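Local coordinates for protein aerobactin synthase IucA (Klebsiella pneumoniae subsp. pneumoniae, PDB 5JM8) that catalyses an ATP-dependent condensation step in making the siderophore aerobactin, as an NIS synthetase, probably joining citrate to N6-acetyl-N6-hydroxylysine, at residues M301-L306 against V324-G329; Y420-L425 against S451-H456. All blocks are in the same frame, centred on the assembly; numbering follows the deposited sequence.

Contact 1: residues M301-L306 against V324-G329; sequences MRLARL and VMQEDG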
# COMPACT_ATOMS: atom_id res chain seq x y z
N MET A 301 34.27 -0.37 -8.62
CA MET A 301 34.63 1.03 -8.54
C MET A 301 35.03 1.55 -9.91
O MET A 301 34.62 2.64 -10.32
CB MET A 301 35.78 1.24 -7.55
CG MET A 301 35.46 0.89 -6.10
SD MET A 301 34.11 1.85 -5.40
CE MET A 301 34.72 3.52 -5.58
N ARG A 302 35.84 0.76 -10.61
CA ARG A 302 36.33 1.11 -11.93
C ARG A 302 35.18 1.37 -12.89
O ARG A 302 35.17 2.37 -13.62
CB ARG A 302 37.22 -0.01 -12.47
CG ARG A 302 37.78 0.23 -13.86
CD ARG A 302 38.83 -0.81 -14.23
NE ARG A 302 39.92 -0.84 -13.27
CZ ARG A 302 40.22 -1.87 -12.48
NH1 ARG A 302 39.53 -3.00 -12.53
NH2 ARG A 302 41.24 -1.77 -11.64
N LEU A 303 34.20 0.48 -12.89
CA LEU A 303 33.02 0.62 -13.74
C LEU A 303 32.16 1.79 -13.27
O LEU A 303 31.55 2.49 -14.09
CB LEU A 303 32.20 -0.68 -13.73
CG LEU A 303 30.97 -0.74 -14.64
CD1 LEU A 303 31.36 -0.58 -16.10
CD2 LEU A 303 30.22 -2.05 -14.43
N ALA A 304 32.12 2.01 -11.96
CA ALA A 304 31.30 3.09 -11.40
C ALA A 304 31.87 4.46 -11.75
O ALA A 304 31.12 5.38 -12.07
CB ALA A 304 31.20 2.93 -9.89
N ARG A 305 33.19 4.60 -11.67
CA ARG A 305 33.86 5.84 -12.05
C ARG A 305 33.73 6.07 -13.55
O ARG A 305 33.62 7.21 -14.01
CB ARG A 305 35.33 5.81 -11.66
CG ARG A 305 35.58 5.83 -10.17
CD ARG A 305 37.06 5.88 -9.86
NE ARG A 305 37.31 5.85 -8.42
CZ ARG A 305 37.23 6.91 -7.63
NH1 ARG A 305 36.90 8.10 -8.13
NH2 ARG A 305 37.47 6.78 -6.33
N LEU A 306 33.75 4.98 -14.31
CA LEU A 306 33.59 5.04 -15.75
C LEU A 306 32.17 5.44 -16.12
O LEU A 306 31.93 5.99 -17.20
CB LEU A 306 33.95 3.70 -16.38
CG LEU A 306 34.09 3.64 -17.90
CD1 LEU A 306 35.16 4.60 -18.40
CD2 LEU A 306 34.42 2.21 -18.34
N VAL A 324 22.76 -0.56 -15.26
CA VAL A 324 23.71 -1.38 -14.53
C VAL A 324 23.63 -0.98 -13.06
O VAL A 324 23.65 0.21 -12.73
CB VAL A 324 25.16 -1.20 -15.05
CG1 VAL A 324 26.15 -1.96 -14.19
CG2 VAL A 324 25.26 -1.66 -16.50
N MET A 325 23.51 -1.97 -12.17
CA MET A 325 23.55 -1.72 -10.73
C MET A 325 25.00 -1.51 -10.30
O MET A 325 25.75 -2.46 -10.11
CB MET A 325 22.93 -2.87 -9.95
CG MET A 325 21.41 -2.87 -9.94
SD MET A 325 20.73 -4.34 -9.15
CE MET A 325 19.01 -3.88 -8.98
N GLN A 326 25.38 -0.24 -10.15
CA GLN A 326 26.76 0.12 -9.86
C GLN A 326 27.17 -0.24 -8.45
O GLN A 326 26.48 0.08 -7.48
CB GLN A 326 26.99 1.61 -10.09
CG GLN A 326 26.76 2.08 -11.52
CD GLN A 326 27.75 1.46 -12.50
OE1 GLN A 326 28.79 0.95 -12.10
NE2 GLN A 326 27.41 1.51 -13.78
N GLU A 327 28.31 -0.92 -8.34
CA GLU A 327 28.91 -1.22 -7.05
C GLU A 327 29.96 -0.15 -6.74
O GLU A 327 31.16 -0.39 -6.83
CB GLU A 327 29.53 -2.61 -7.06
CG GLU A 327 28.53 -3.71 -7.40
CD GLU A 327 29.19 -5.05 -7.68
OE1 GLU A 327 30.38 -5.22 -7.32
OE2 GLU A 327 28.53 -5.92 -8.28
N ASP A 328 29.48 1.04 -6.37
CA ASP A 328 30.33 2.23 -6.27
C ASP A 328 30.85 2.46 -4.86
O ASP A 328 31.18 3.59 -4.49
CB ASP A 328 29.56 3.46 -6.75
CG ASP A 328 28.25 3.67 -6.00
OD1 ASP A 328 28.06 3.04 -4.94
OD2 ASP A 328 27.41 4.47 -6.47
N GLY A 329 30.91 1.40 -4.06
CA GLY A 329 31.41 1.50 -2.70
C GLY A 329 31.75 0.15 -2.11
O GLY A 329 31.10 -0.85 -2.41

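Contact 2: residues Y420-L425 against S451-H456; sequences YGLVLL and SAFMPH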
# COMPACT_ATOMS: atom_id res chain seq x y z
N TYR A 420 31.34 0.36 -27.82
CA TYR A 420 32.08 1.02 -26.74
C TYR A 420 33.18 0.16 -26.12
O TYR A 420 34.03 0.67 -25.39
CB TYR A 420 31.11 1.47 -25.64
CG TYR A 420 30.04 2.43 -26.11
CD1 TYR A 420 28.91 1.98 -26.76
CD2 TYR A 420 30.17 3.80 -25.88
CE1 TYR A 420 27.92 2.85 -27.18
CE2 TYR A 420 29.19 4.68 -26.30
CZ TYR A 420 28.07 4.20 -26.95
OH TYR A 420 27.10 5.08 -27.37
N GLY A 421 33.16 -1.14 -26.38
CA GLY A 421 34.19 -2.04 -25.88
C GLY A 421 33.96 -2.53 -24.46
O GLY A 421 34.87 -3.06 -23.83
N LEU A 422 32.73 -2.35 -23.97
CA LEU A 422 32.38 -2.78 -22.62
C LEU A 422 31.82 -4.20 -22.61
O LEU A 422 30.81 -4.49 -23.24
CB LEU A 422 31.36 -1.81 -22.00
CG LEU A 422 30.70 -2.24 -20.69
CD1 LEU A 422 31.74 -2.43 -19.60
CD2 LEU A 422 29.66 -1.22 -20.27
N VAL A 423 32.49 -5.08 -21.87
CA VAL A 423 32.06 -6.47 -21.76
C VAL A 423 31.33 -6.70 -20.45
O VAL A 423 31.93 -6.61 -19.37
CB VAL A 423 33.27 -7.43 -21.86
CG1 VAL A 423 32.81 -8.88 -21.80
CG2 VAL A 423 34.05 -7.17 -23.13
N LEU A 424 30.04 -6.99 -20.53
CA LEU A 424 29.26 -7.42 -19.38
C LEU A 424 28.86 -8.88 -19.56
O LEU A 424 27.98 -9.20 -20.36
CB LEU A 424 28.02 -6.55 -19.18
CG LEU A 424 28.26 -5.06 -18.89
CD1 LEU A 424 26.94 -4.33 -18.74
CD2 LEU A 424 29.11 -4.88 -17.64
N LEU A 425 29.53 -9.76 -18.82
CA LEU A 425 29.27 -11.19 -18.91
C LEU A 425 27.98 -11.53 -18.18
O LEU A 425 27.98 -11.82 -16.99
CB LEU A 425 30.43 -11.99 -18.33
CG LEU A 425 31.78 -11.75 -19.01
CD1 LEU A 425 32.90 -12.42 -18.24
CD2 LEU A 425 31.75 -12.24 -20.46
N SER A 451 32.57 -7.57 -15.24
CA SER A 451 32.82 -6.50 -16.20
C SER A 451 34.24 -6.59 -16.74
O SER A 451 35.18 -6.85 -15.98
CB SER A 451 32.59 -5.13 -15.55
OG SER A 451 33.50 -4.90 -14.49
N ALA A 452 34.38 -6.39 -18.04
CA ALA A 452 35.69 -6.39 -18.69
C ALA A 452 35.67 -5.45 -19.88
O ALA A 452 34.61 -5.03 -20.34
CB ALA A 452 36.07 -7.80 -19.12
N PHE A 453 36.86 -5.11 -20.38
CA PHE A 453 36.98 -4.12 -21.43
C PHE A 453 37.81 -4.63 -22.61
O PHE A 453 38.83 -5.28 -22.42
CB PHE A 453 37.59 -2.83 -20.87
CG PHE A 453 36.84 -2.27 -19.70
CD1 PHE A 453 35.70 -1.51 -19.90
CD2 PHE A 453 37.26 -2.52 -18.40
CE1 PHE A 453 35.00 -0.99 -18.82
CE2 PHE A 453 36.56 -2.00 -17.32
CZ PHE A 453 35.43 -1.24 -17.53
N MET A 454 37.35 -4.32 -23.81
CA MET A 454 38.05 -4.69 -25.03
C MET A 454 39.13 -3.66 -25.32
O MET A 454 39.14 -2.58 -24.72
CB MET A 454 37.07 -4.78 -26.20
CG MET A 454 35.96 -5.79 -25.99
SD MET A 454 36.59 -7.43 -25.62
CE MET A 454 37.47 -7.80 -27.14
N PRO A 455 40.06 -4.00 -26.22
CA PRO A 455 41.13 -3.06 -26.59
C PRO A 455 40.60 -1.71 -27.08
O PRO A 455 41.22 -0.69 -26.81
CB PRO A 455 41.87 -3.79 -27.70
CG PRO A 455 41.65 -5.23 -27.41
CD PRO A 455 40.26 -5.32 -26.86
N HIS A 456 39.46 -1.72 -27.76
CA HIS A 456 38.91 -0.49 -28.35
C HIS A 456 38.10 0.32 -27.34
O HIS A 456 37.42 1.28 -27.71
CB HIS A 456 38.06 -0.82 -29.59
CG HIS A 456 36.95 -1.79 -29.34
ND1 HIS A 456 37.15 -3.15 -29.28
CD2 HIS A 456 35.63 -1.59 -29.15
CE1 HIS A 456 36.00 -3.75 -29.07
NE2 HIS A 456 35.05 -2.83 -28.98

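Contact 1: residues M301-L306 against V324-G329
Met301 folds over the peptide between Asp328 and Gly329, its sulfur resting 3.4 Å from Asp328 C, with Gly329 N at nearly the same separation from SD. The setting is a helix-on-loop packing within the IucA/IucC family region: the last turns of helix 294-306 lean on the extended connection that leaves strand 322-324 and enters strand 329-334. The loop backbone is bonded elsewhere, Gln326 to Glu350 and Asp328 to Leu194, and meets the helix by van der Waals contact. Met301 starts beside its backbone N and then bends at both chi2 (-60°) and chi3 (-58°); this compact coil brings SD back over the loop, whereas CE lies by the Asp328 carbonyl. One turn further along, Ala304 sets its methyl against Asp328, CB to CB at 3.6 Å, and so small a side chain lets helix and loop come close. The carboxylate of Asp328 leads away from the helix, where OD1 forms a salt bridge with Arg201. Glu327, between Gln326 and Asp328, has its polar partners outside the contact: OE2 forms a salt bridge with Arg349 and accepts a hydrogen bond from Cys448 N. Its nearest side-chain atom lies about 5 Å from the bound ATP, which places this loop beside the nucleotide. Gln326 bends at chi2 (-64°) and lays its amide against the helix, OE1 standing 3.4 Å from Ala304 CA. The nearby Ala304 N is badly angled for a hydrogen bond. Leu303 crosses the glutamine at roughly a right angle, its CG 3.7 Å from Gln326 OE1. Trp312 of helix 310-318 touches Leu303, Gln326 and Val324 together. At the strand end of the loop the two branched chains meet tip to tip, Leu303 CD2 lying 4.1 Å from Val324 CG1.

Contact 2: residues Y420-L425 against S451-H456
Strands 422-424 and 451-453 run antiparallel, their axes 4.6 Å apart at closest and their N-to-C directions 153° apart, as a small two-stranded sheet in the FhuF-like region. Val423 and Ala452 form its hydrogen-bonded pair: Val423 N gives a short 2.6 Å bond to Ala452 O, and Ala452 N returns one of 2.8 Å to Val423 O. Beyond the strands a third bond continues the pairing, Met454 N to Gly421 O at 2.8 Å and almost straight (172°). Such a small sheet shows how alternation sorts side chains between two faces. Leu422, Phe453 and Ser451 of one face meet helix 294-306, whereas Leu424 beside them reaches Val324. Leu422 and Phe453 run side by side in the same direction, with CD1 of the leucine 3.6 Å from CE1 of the ring. The Ser451 hydroxyl is held by Cys448 O. On the opposite face Val423 and Ala452 stand CB to CB 3.9 Å apart; Val423 packs on Leu478 and Phe482 of helix 475-500, and Ala452 on Phe473 of a neighbouring loop. Met454, its chain bent at chi2 and chi3, crosses the valine obliquely and leaves SD 3.6 Å from Val423 CG2, while Leu478 touches both side chains. Gly421, the first residue past helix 394-420, takes a positive phi of 84° that suits glycine, and having no side chain it admits the His456 ring close to its backbone. The imidazole stacks on the ring of His526 and hydrogen-bonds through NE2 to Glu417 O, tying the second segment to the end of the helix that precedes the first. His456 CG sits between its own backbone N and carbonyl carbon, a rotation that swings the ring back toward the glycine, where NE2 comes within 3.3 Å of Gly421 CA.

The two contacts follow one another along the chain, contact 1 closing in the IucA/IucC range before contact 2 opens in the FhuF-like range, yet their centres are about 14 Å apart. Helix 294-306 serves both, and Leu303 touches the loop 324-329 as well as the sheet of contact 2, where Leu306 CD2 packs on Phe453 CE1 and Leu303 CD1 on Leu422 CD1. Val324 CG2 adds a touch on Leu424 CD1, and Trp312 reaches into both groups. These side-chain touches join the two family regions on one side of the chain; contact 1 lies beside the ATP site, which it approaches through Glu327.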